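Local coordinates for macro domain-containing protein (Thermosipho africanus, PDB 7OMU), which joins a DarT-family domain to a macro domain in one chain and holds adenosine-5-diphosphoribose in a pocket of its macro-domain part, at residues Lys67-Leu73 with Ala130-Ile136; Gln88-Met93 with Lys164-Met168; Ile339-Lys344 with Tyr375-Ile381. The protein carries 1 engineered substitution. All blocks are in the same frame, centred on the assembly; numbering follows the deposited sequence.

Contact 1: Lys67-Leu73 with Ala130-Ile136; sequences KRKSRLL and ASSETQI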
loop_
_atom_site.group_PDB
_atom_site.type_symbol
_atom_site.label_atom_id
_atom_site.label_comp_id
_atom_site.label_asym_id
_atom_site.label_seq_id
_atom_site.Cartn_x
_atom_site.Cartn_y
_atom_site.Cartn_z
ATOM N N LYS A 67 -13.862 -18.195 9.609
ATOM C CA LYS A 67 -12.708 -18.030 10.539
ATOM C C LYS A 67 -13.093 -17.080 11.681
ATOM O O LYS A 67 -12.767 -17.396 12.841
ATOM C CB LYS A 67 -11.476 -17.498 9.802
ATOM C CG LYS A 67 -10.161 -17.696 10.545
ATOM C CD LYS A 67 -8.967 -17.038 9.878
ATOM C CE LYS A 67 -7.639 -17.636 10.298
ATOM N NZ LYS A 67 -7.326 -17.361 11.721
ATOM N N ARG A 68 -13.752 -15.962 11.354
ATOM C CA ARG A 68 -14.134 -14.884 12.309
ATOM C C ARG A 68 -15.216 -15.400 13.265
ATOM O O ARG A 68 -15.136 -15.090 14.473
ATOM C CB ARG A 68 -14.644 -13.640 11.570
ATOM C CG ARG A 68 -13.629 -12.969 10.654
ATOM C CD ARG A 68 -12.563 -12.207 11.415
ATOM N NE ARG A 68 -12.896 -10.816 11.685
ATOM C CZ ARG A 68 -12.764 -9.818 10.815
ATOM N NH1 ARG A 68 -12.322 -10.042 9.585
ATOM N NH2 ARG A 68 -13.081 -8.588 11.184
ATOM N N LYS A 69 -16.195 -16.146 12.744
ATOM C CA LYS A 69 -17.296 -16.750 13.542
ATOM C C LYS A 69 -16.708 -17.755 14.538
ATOM O O LYS A 69 -17.071 -17.681 15.731
ATOM C CB LYS A 69 -18.326 -17.408 12.621
ATOM C CG LYS A 69 -19.172 -16.427 11.817
ATOM C CD LYS A 69 -19.988 -17.065 10.711
ATOM C CE LYS A 69 -21.393 -17.445 11.128
ATOM N NZ LYS A 69 -21.985 -18.453 10.214
ATOM N N SER A 70 -15.815 -18.629 14.063
ATOM C CA SER A 70 -15.245 -19.789 14.802
ATOM C C SER A 70 -14.318 -19.337 15.941
ATOM O O SER A 70 -13.992 -20.183 16.803
ATOM C CB SER A 70 -14.529 -20.713 13.854
ATOM O OG SER A 70 -13.547 -20.005 13.114
ATOM N N ARG A 71 -13.894 -18.069 15.942
ATOM C CA ARG A 71 -13.106 -17.447 17.042
ATOM C C ARG A 71 -14.051 -17.068 18.189
ATOM O O ARG A 71 -14.964 -16.253 17.943
ATOM C CB ARG A 71 -12.367 -16.210 16.523
ATOM C CG ARG A 71 -11.391 -15.585 17.509
ATOM C CD ARG A 71 -10.154 -16.436 17.709
ATOM N NE ARG A 71 -8.972 -15.633 18.000
ATOM C CZ ARG A 71 -8.690 -15.072 19.173
ATOM N NH1 ARG A 71 -9.515 -15.205 20.200
ATOM N NH2 ARG A 71 -7.574 -14.372 19.311
ATOM N N LEU A 72 -13.847 -17.644 19.382
ATOM C CA LEU A 72 -14.595 -17.285 20.624
ATOM C C LEU A 72 -13.700 -16.411 21.515
ATOM O O LEU A 72 -12.479 -16.394 21.278
ATOM C CB LEU A 72 -15.086 -18.553 21.342
ATOM C CG LEU A 72 -14.023 -19.449 21.985
ATOM C CD1 LEU A 72 -13.782 -19.091 23.450
ATOM C CD2 LEU A 72 -14.422 -20.915 21.873
ATOM N N LEU A 73 -14.301 -15.701 22.478
ATOM C CA LEU A 73 -13.643 -14.712 23.379
ATOM C C LEU A 73 -14.047 -14.989 24.832
ATOM O O LEU A 73 -14.866 -15.902 25.053
ATOM C CB LEU A 73 -14.076 -13.303 22.959
ATOM C CG LEU A 73 -13.661 -12.862 21.558
ATOM C CD1 LEU A 73 -14.498 -11.683 21.085
ATOM C CD2 LEU A 73 -12.182 -12.512 21.526
ATOM N N ALA A 130 -8.897 -12.342 14.209
ATOM C CA ALA A 130 -9.111 -13.765 13.842
ATOM C C ALA A 130 -7.911 -14.625 14.263
ATOM O O ALA A 130 -8.143 -15.653 14.932
ATOM C CB ALA A 130 -9.370 -13.890 12.361
ATOM N N SER A 131 -6.688 -14.221 13.892
ATOM C CA SER A 131 -5.420 -14.962 14.139
ATOM C C SER A 131 -5.303 -15.385 15.611
ATOM O O SER A 131 -5.614 -14.555 16.492
ATOM C CB SER A 131 -4.225 -14.152 13.713
ATOM O OG SER A 131 -3.015 -14.774 14.134
ATOM N N SER A 132 -4.860 -16.629 15.850
ATOM C CA SER A 132 -4.592 -17.228 17.188
ATOM C C SER A 132 -3.542 -16.404 17.934
ATOM O O SER A 132 -3.745 -16.111 19.123
ATOM C CB SER A 132 -4.114 -18.654 17.065
ATOM O OG SER A 132 -5.186 -19.539 16.799
ATOM N N GLU A 133 -2.451 -16.073 17.242
ATOM C CA GLU A 133 -1.278 -15.351 17.791
ATOM C C GLU A 133 -1.715 -14.000 18.378
ATOM O O GLU A 133 -1.067 -13.548 19.342
ATOM C CB GLU A 133 -0.232 -15.185 16.689
ATOM C CG GLU A 133 1.150 -14.828 17.206
ATOM C CD GLU A 133 2.013 -16.014 17.607
ATOM O OE1 GLU A 133 1.641 -16.721 18.568
ATOM O OE2 GLU A 133 3.054 -16.229 16.948
ATOM N N THR A 134 -2.771 -13.382 17.833
ATOM C CA THR A 134 -3.298 -12.057 18.270
ATOM C C THR A 134 -3.921 -12.170 19.665
ATOM O O THR A 134 -4.565 -13.200 19.949
ATOM C CB THR A 134 -4.314 -11.490 17.267
ATOM O OG1 THR A 134 -3.606 -11.141 16.079
ATOM C CG2 THR A 134 -5.054 -10.267 17.768
ATOM N N GLN A 135 -3.756 -11.120 20.475
ATOM C CA GLN A 135 -4.278 -11.004 21.858
ATOM C C GLN A 135 -5.291 -9.859 21.934
ATOM O O GLN A 135 -4.897 -8.706 21.662
ATOM C CB GLN A 135 -3.126 -10.739 22.826
ATOM C CG GLN A 135 -2.026 -11.783 22.754
ATOM C CD GLN A 135 -1.403 -12.043 24.106
ATOM O OE1 GLN A 135 -2.058 -11.966 25.148
ATOM N NE2 GLN A 135 -0.121 -12.368 24.102
ATOM N N ILE A 136 -6.531 -10.172 22.321
ATOM C CA ILE A 136 -7.621 -9.183 22.572
ATOM C C ILE A 136 -7.625 -8.851 24.065
ATOM O O ILE A 136 -7.683 -9.794 24.874
ATOM C CB ILE A 136 -8.987 -9.726 22.116
ATOM C CG1 ILE A 136 -8.976 -10.123 20.641
ATOM C CG2 ILE A 136 -10.085 -8.726 22.417
ATOM C CD1 ILE A 136 -8.699 -11.576 20.408
#

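Contact 2: Gln88-Met93 with Lys164-Met168; sequences QPRNPM and KRKIM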
loop_
_atom_site.group_PDB
_atom_site.type_symbol
_atom_site.label_atom_id
_atom_site.label_comp_id
_atom_site.label_asym_id
_atom_site.label_seq_id
_atom_site.Cartn_x
_atom_site.Cartn_y
_atom_site.Cartn_z
ATOM N N GLN A 88 -5.604 1.013 11.220
ATOM C CA GLN A 88 -5.003 1.178 9.877
ATOM C C GLN A 88 -5.836 0.397 8.868
ATOM O O GLN A 88 -5.778 -0.827 8.841
ATOM C CB GLN A 88 -3.555 0.684 9.898
ATOM C CG GLN A 88 -2.915 0.636 8.519
ATOM C CD GLN A 88 -2.868 2.009 7.899
ATOM O OE1 GLN A 88 -3.782 2.423 7.178
ATOM N NE2 GLN A 88 -1.799 2.728 8.208
ATOM N N PRO A 89 -6.651 1.071 8.028
ATOM C CA PRO A 89 -7.436 0.384 6.999
ATOM C C PRO A 89 -6.635 0.006 5.740
ATOM O O PRO A 89 -7.052 -0.915 5.053
ATOM C CB PRO A 89 -8.516 1.414 6.638
ATOM C CG PRO A 89 -7.840 2.746 6.881
ATOM C CD PRO A 89 -6.896 2.522 8.046
ATOM N N ARG A 90 -5.538 0.720 5.456
ATOM C CA ARG A 90 -4.624 0.426 4.320
ATOM C C ARG A 90 -3.763 -0.778 4.710
ATOM O O ARG A 90 -2.569 -0.576 5.020
ATOM C CB ARG A 90 -3.785 1.663 3.992
ATOM C CG ARG A 90 -3.007 1.575 2.689
ATOM C CD ARG A 90 -2.218 2.853 2.455
ATOM N NE ARG A 90 -1.362 2.803 1.277
ATOM C CZ ARG A 90 -0.193 2.159 1.208
ATOM N NH1 ARG A 90 0.270 1.485 2.252
ATOM N NH2 ARG A 90 0.510 2.186 0.087
ATOM N N ASN A 91 -4.361 -1.977 4.670
ATOM C CA ASN A 91 -3.861 -3.217 5.324
ATOM C C ASN A 91 -4.162 -4.433 4.445
ATOM O O ASN A 91 -4.900 -4.327 3.470
ATOM C CB ASN A 91 -4.474 -3.342 6.721
ATOM C CG ASN A 91 -5.971 -3.571 6.695
ATOM O OD1 ASN A 91 -6.475 -4.376 5.915
ATOM N ND2 ASN A 91 -6.692 -2.874 7.555
ATOM N N PRO A 92 -3.609 -5.631 4.765
ATOM C CA PRO A 92 -3.861 -6.851 3.991
ATOM C C PRO A 92 -5.313 -7.186 3.617
ATOM O O PRO A 92 -5.504 -7.803 2.590
ATOM C CB PRO A 92 -3.357 -7.943 4.945
ATOM C CG PRO A 92 -2.202 -7.293 5.647
ATOM C CD PRO A 92 -2.653 -5.867 5.860
ATOM N N MET A 93 -6.281 -6.827 4.464
ATOM C CA MET A 93 -7.718 -7.115 4.224
ATOM C C MET A 93 -8.182 -6.286 3.026
ATOM O O MET A 93 -8.705 -6.882 2.060
ATOM C CB MET A 93 -8.587 -6.782 5.441
ATOM C CG MET A 93 -10.052 -7.153 5.251
ATOM S SD MET A 93 -10.242 -8.888 4.758
ATOM C CE MET A 93 -10.484 -9.650 6.364
ATOM N N LYS A 164 2.333 -8.102 9.401
ATOM C CA LYS A 164 1.142 -8.443 8.577
ATOM C C LYS A 164 -0.050 -8.754 9.488
ATOM O O LYS A 164 -1.193 -8.507 9.075
ATOM C CB LYS A 164 1.413 -9.636 7.659
ATOM C CG LYS A 164 0.334 -9.861 6.611
ATOM C CD LYS A 164 0.539 -11.084 5.754
ATOM C CE LYS A 164 -0.507 -11.193 4.666
ATOM N NZ LYS A 164 -0.654 -12.581 4.173
ATOM N N ARG A 165 0.206 -9.306 10.673
ATOM C CA ARG A 165 -0.823 -9.521 11.720
ATOM C C ARG A 165 -1.108 -8.175 12.397
ATOM O O ARG A 165 -2.262 -7.729 12.346
ATOM C CB ARG A 165 -0.340 -10.589 12.706
ATOM C CG ARG A 165 -1.376 -11.027 13.729
ATOM C CD ARG A 165 -0.793 -12.034 14.707
ATOM N NE ARG A 165 0.413 -11.554 15.368
ATOM C CZ ARG A 165 0.447 -10.651 16.347
ATOM N NH1 ARG A 165 -0.668 -10.108 16.812
ATOM N NH2 ARG A 165 1.611 -10.292 16.863
ATOM N N LYS A 166 -0.070 -7.532 12.939
ATOM C CA LYS A 166 -0.157 -6.342 13.835
ATOM C C LYS A 166 -0.894 -5.176 13.164
ATOM O O LYS A 166 -1.605 -4.460 13.880
ATOM C CB LYS A 166 1.240 -5.888 14.274
ATOM C CG LYS A 166 1.961 -6.856 15.201
ATOM C CD LYS A 166 3.312 -6.368 15.672
ATOM C CE LYS A 166 4.117 -7.473 16.323
ATOM N NZ LYS A 166 5.242 -6.942 17.126
ATOM N N ILE A 167 -0.720 -4.975 11.857
ATOM C CA ILE A 167 -1.244 -3.780 11.125
ATOM C C ILE A 167 -2.780 -3.808 11.091
ATOM O O ILE A 167 -3.397 -2.732 10.942
ATOM C CB ILE A 167 -0.641 -3.684 9.712
ATOM C CG1 ILE A 167 -0.944 -2.324 9.083
ATOM C CG2 ILE A 167 -1.107 -4.834 8.825
ATOM C CD1 ILE A 167 -0.206 -2.066 7.798
ATOM N N MET A 168 -3.380 -4.990 11.237
ATOM C CA MET A 168 -4.853 -5.164 11.298
ATOM C C MET A 168 -5.318 -5.182 12.757
ATOM O O MET A 168 -6.415 -5.706 13.019
ATOM C CB MET A 168 -5.261 -6.457 10.592
ATOM C CG MET A 168 -5.009 -6.389 9.114
ATOM S SD MET A 168 -5.687 -7.796 8.242
ATOM C CE MET A 168 -4.334 -8.960 8.419
#

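Contact 3: Ile339-Lys344 with Tyr375-Ile381; sequences IVENYK and YLTKLEI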
loop_
_atom_site.group_PDB
_atom_site.type_symbol
_atom_site.label_atom_id
_atom_site.label_comp_id
_atom_site.label_asym_id
_atom_site.label_seq_id
_atom_site.Cartn_x
_atom_site.Cartn_y
_atom_site.Cartn_z
ATOM N N ILE A 339 18.235 -0.655 -20.473
ATOM C CA ILE A 339 16.759 -0.864 -20.385
ATOM C C ILE A 339 16.165 -0.743 -21.793
ATOM O O ILE A 339 15.473 -1.689 -22.225
ATOM C CB ILE A 339 16.127 0.119 -19.380
ATOM C CG1 ILE A 339 16.549 -0.222 -17.949
ATOM C CG2 ILE A 339 14.611 0.161 -19.532
ATOM C CD1 ILE A 339 16.085 0.773 -16.912
ATOM N N VAL A 340 16.451 0.359 -22.488
ATOM C CA VAL A 340 15.933 0.646 -23.860
ATOM C C VAL A 340 16.286 -0.530 -24.784
ATOM O O VAL A 340 15.408 -0.966 -25.550
ATOM C CB VAL A 340 16.475 1.988 -24.396
ATOM C CG1 VAL A 340 16.253 2.142 -25.894
ATOM C CG2 VAL A 340 15.881 3.176 -23.654
ATOM N N GLU A 341 17.517 -1.036 -24.701
ATOM C CA GLU A 341 18.047 -2.076 -25.624
ATOM C C GLU A 341 17.457 -3.459 -25.295
ATOM O O GLU A 341 17.329 -4.269 -26.229
ATOM C CB GLU A 341 19.577 -2.084 -25.573
ATOM C CG GLU A 341 20.200 -0.856 -26.220
ATOM C CD GLU A 341 21.705 -0.694 -26.052
ATOM O OE1 GLU A 341 22.270 -1.306 -25.117
ATOM O OE2 GLU A 341 22.312 0.055 -26.858
ATOM N N ASN A 342 17.094 -3.723 -24.035
ATOM C CA ASN A 342 16.904 -5.110 -23.529
ATOM C C ASN A 342 15.474 -5.380 -23.034
ATOM O O ASN A 342 15.191 -6.557 -22.724
ATOM C CB ASN A 342 17.915 -5.418 -22.424
ATOM C CG ASN A 342 19.338 -5.449 -22.939
ATOM O OD1 ASN A 342 19.678 -6.278 -23.782
ATOM N ND2 ASN A 342 20.173 -4.550 -22.450
ATOM N N TYR A 343 14.595 -4.378 -22.948
ATOM C CA TYR A 343 13.223 -4.571 -22.403
ATOM C C TYR A 343 12.440 -5.514 -23.330
ATOM O O TYR A 343 11.650 -6.332 -22.825
ATOM C CB TYR A 343 12.522 -3.234 -22.154
ATOM C CG TYR A 343 11.884 -2.579 -23.352
ATOM C CD1 TYR A 343 12.612 -1.741 -24.178
ATOM C CD2 TYR A 343 10.541 -2.756 -23.635
ATOM C CE1 TYR A 343 12.030 -1.118 -25.270
ATOM C CE2 TYR A 343 9.940 -2.131 -24.715
ATOM C CZ TYR A 343 10.688 -1.312 -25.539
ATOM O OH TYR A 343 10.113 -0.694 -26.612
ATOM N N LYS A 344 12.683 -5.427 -24.639
ATOM C CA LYS A 344 12.108 -6.342 -25.663
ATOM C C LYS A 344 12.622 -7.771 -25.421
ATOM O O LYS A 344 11.797 -8.633 -25.048
ATOM C CB LYS A 344 12.452 -5.842 -27.070
ATOM C CG LYS A 344 11.850 -4.494 -27.457
ATOM C CD LYS A 344 10.374 -4.554 -27.817
ATOM C CE LYS A 344 9.954 -3.452 -28.766
ATOM N NZ LYS A 344 8.483 -3.416 -28.956
ATOM N N TYR A 375 15.298 8.685 -22.193
ATOM C CA TYR A 375 15.522 7.256 -22.524
ATOM C C TYR A 375 14.215 6.466 -22.404
ATOM O O TYR A 375 13.887 5.713 -23.340
ATOM C CB TYR A 375 16.628 6.673 -21.644
ATOM C CG TYR A 375 18.016 6.986 -22.139
ATOM C CD1 TYR A 375 18.625 6.202 -23.111
ATOM C CD2 TYR A 375 18.714 8.081 -21.659
ATOM C CE1 TYR A 375 19.896 6.490 -23.582
ATOM C CE2 TYR A 375 19.983 8.386 -22.124
ATOM C CZ TYR A 375 20.577 7.589 -23.088
ATOM O OH TYR A 375 21.833 7.887 -23.534
ATOM N N LEU A 376 13.499 6.622 -21.290
ATOM C CA LEU A 376 12.343 5.756 -20.938
ATOM C C LEU A 376 11.108 6.138 -21.761
ATOM O O LEU A 376 10.148 5.344 -21.775
ATOM C CB LEU A 376 12.071 5.872 -19.438
ATOM C CG LEU A 376 13.157 5.298 -18.536
ATOM C CD1 LEU A 376 12.903 5.664 -17.085
ATOM C CD2 LEU A 376 13.250 3.790 -18.695
ATOM N N THR A 377 11.121 7.295 -22.425
ATOM C CA THR A 377 10.028 7.716 -23.340
ATOM C C THR A 377 10.057 6.814 -24.579
ATOM O O THR A 377 8.987 6.576 -25.158
ATOM C CB THR A 377 10.116 9.214 -23.658
ATOM O OG1 THR A 377 8.832 9.619 -24.130
ATOM C CG2 THR A 377 11.191 9.555 -24.665
ATOM N N LYS A 378 11.238 6.313 -24.945
ATOM C CA LYS A 378 11.430 5.388 -26.092
ATOM C C LYS A 378 10.655 4.085 -25.845
ATOM O O LYS A 378 10.159 3.519 -26.832
ATOM C CB LYS A 378 12.915 5.093 -26.318
ATOM C CG LYS A 378 13.803 6.287 -26.654
ATOM C CD LYS A 378 15.240 5.879 -26.977
ATOM C CE LYS A 378 16.312 6.890 -26.605
ATOM N NZ LYS A 378 16.600 7.854 -27.695
ATOM N N LEU A 379 10.554 3.619 -24.593
ATOM C CA LEU A 379 9.901 2.324 -24.240
ATOM C C LEU A 379 8.467 2.291 -24.775
ATOM O O LEU A 379 7.736 3.266 -24.537
ATOM C CB LEU A 379 9.902 2.128 -22.721
ATOM C CG LEU A 379 11.057 1.295 -22.174
ATOM C CD1 LEU A 379 12.396 1.866 -22.621
ATOM C CD2 LEU A 379 10.986 1.203 -20.658
ATOM N N GLU A 380 8.090 1.193 -25.443
ATOM C CA GLU A 380 6.730 0.952 -26.003
ATOM C C GLU A 380 5.897 0.134 -25.004
ATOM O O GLU A 380 5.040 -0.654 -25.455
ATOM C CB GLU A 380 6.811 0.212 -27.339
ATOM C CG GLU A 380 7.704 0.869 -28.377
ATOM C CD GLU A 380 7.675 0.161 -29.726
ATOM O OE1 GLU A 380 6.563 -0.044 -30.255
ATOM O OE2 GLU A 380 8.758 -0.204 -30.242
ATOM N N ILE A 381 6.134 0.323 -23.702
ATOM C CA ILE A 381 5.404 -0.354 -22.586
ATOM C C ILE A 381 5.062 0.695 -21.531
ATOM O O ILE A 381 5.683 1.755 -21.501
ATOM C CB ILE A 381 6.255 -1.491 -21.986
ATOM C CG1 ILE A 381 7.660 -1.015 -21.597
ATOM C CG2 ILE A 381 6.305 -2.678 -22.931
ATOM C CD1 ILE A 381 8.396 -1.955 -20.673
#

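Contact 1: Lys67-Leu73 with Ala130-Ile136
The carbonyl oxygen of A130 accepts a hydrogen bond from R71, with NE 3.2 Å from O and an N-H...O angle of 141°. The donor sits above the carbonyl plane of A130, yet that oxygen lies close to the plane of the guanidinium. NH2 of R71 adds a weak bond to O of S131 at 3.4 Å. T134 O also lies at the guanidinium edge but makes no hydrogen bond. The loop carbonyls probably offset part of the guanidinium charge. R71 starts with CG anti to the backbone N (chi1 -173°), and later bends bring the guanidinium to the loop. NH1 also gives a weak bond to L72 O, which may limit the group's rotation.

I136 comes from the opposite direction and sets CD1 obliquely against the guanidinium. The same methyl meets CD2 of L73 at 3.8 Å. Near the helix, the methyl of A130 packs on the aliphatic part of R68, CB to CD 3.7 Å, and on CD of K67 at 4.0 Å. R68 also touches N84 of strand 82-86. R71, in the link between helix 62-70 and strand 72-73, reaches two carbonyls of the irregular loop before strand 136-138, within the DarT-family domain.

Contact 2: Gln88-Met93 with Lys164-Met168
The ring of P92 packs against three side chains of 164-168. Its CD meets CG2 of I167 at 3.5 Å. Its CB meets the terminal CE of M168 at 3.7 Å. Its CG lies on the aliphatic CG of K164, also at 3.7 Å. Through its other branch, I167 packs CG1 against CG of Q88 at 3.6 Å. M168 crosses N91 at about a right angle. CG of M168 lies 3.8 Å from CG of N91, the amide carbon. No hydrogen bond spans the two segments.

The polar bonds that shape this surface lie in and just after 88-93. CG of N91 stands between its own backbone N and carbonyl carbon (chi1 67°), which turns the amide along the chain. ND2 of N91 gives a hydrogen bond to O of Q88, 2.6 Å long and on a lone pair in the carbonyl plane. OD1 accepts from L94 N and, weakly, from M93 N. Q88 OE1 takes R90 N at 3.0 Å, and R90 is the centre of an inverse gamma turn.

Farther out, NH1 of R90 bonds to E155 O, and NZ of K164 bonds to A299 O. The side chain of R90 ends up about 8 Å from the bound adenosine-5-diphosphoribose. The arrangement is an asparagine N-cap followed by a first-turn proline, and it starts helix 92-99 in the DarT-family domain.

Contact 3: Ile339-Lys344 with Tyr375-Ile381
L379 lies over the face of the Y343 ring, and its CG makes a CH-pi contact 4.0 Å from the ring centroid, 10° off the normal. The opposite face carries CG of K344, offset toward the rim. The methyls of L379 meet the preceding turn of helix 329-346. CD1 touches CG2 of V340 at 3.9 Å, and CD2 touches CG2 of I339 at 3.9 Å. That I339 methyl also meets CD2 of L376 at 4.0 Å. I381 slides past Y343 in the opposite direction and brings CD1 to within 3.7 Å of CD2 of the ring, at an oblique position. CG2 of V340 lies at the edge of the Y375 ring.

Y343 takes a less common helix torsion, with CG between its backbone N and carbonyl carbon (chi1 82°). The ring edge therefore rests by the preceding turn, near I339 O. This also carries the hydroxyl to the chain beyond helix 365-376. There, E380 N donates to OH of Y343 at 3.0 Å, with an N-H...O angle of 157°. At the solvent-exposed edge, K344 and E380 form a weak salt bridge, NZ to OE2 3.5 Å.

The hydroxyl of Y375 bonds to E333, an earlier residue of helix 329-346. Beneath the contact, I339, L376 and L379 all touch L351 of strand 351-354, and I339 also reaches L315 and F317 of strand 313-318. The two helices lie side by side on this part of the mixed sheet. Helix 365-376 is the crossover between the parallel neighbours 351-354 and 383-386.

Contacts 1 and 2 belong to the DarT-family domain, whereas contact 3 lies in the macro-domain part. Contact 2 is the buried one. It is apolar across the interface, and its side-chain hydrogen bonds run within 88-93 or to residues outside the pair. Contacts 1 and 3 are partly buried and use polar bonds between segments. Contact 1 pairs a cation with loop carbonyls, while contact 3 pairs a hydroxyl with a backbone amide and adds a weak salt bridge at its exposed edge. Contacts 1 and 2 touch: T134 OG1, which bonds to N128 O, probably also bonds to R165 NH1, and R68 packs on M93. Their segments alternate along the chain. Contact 3 touches neither.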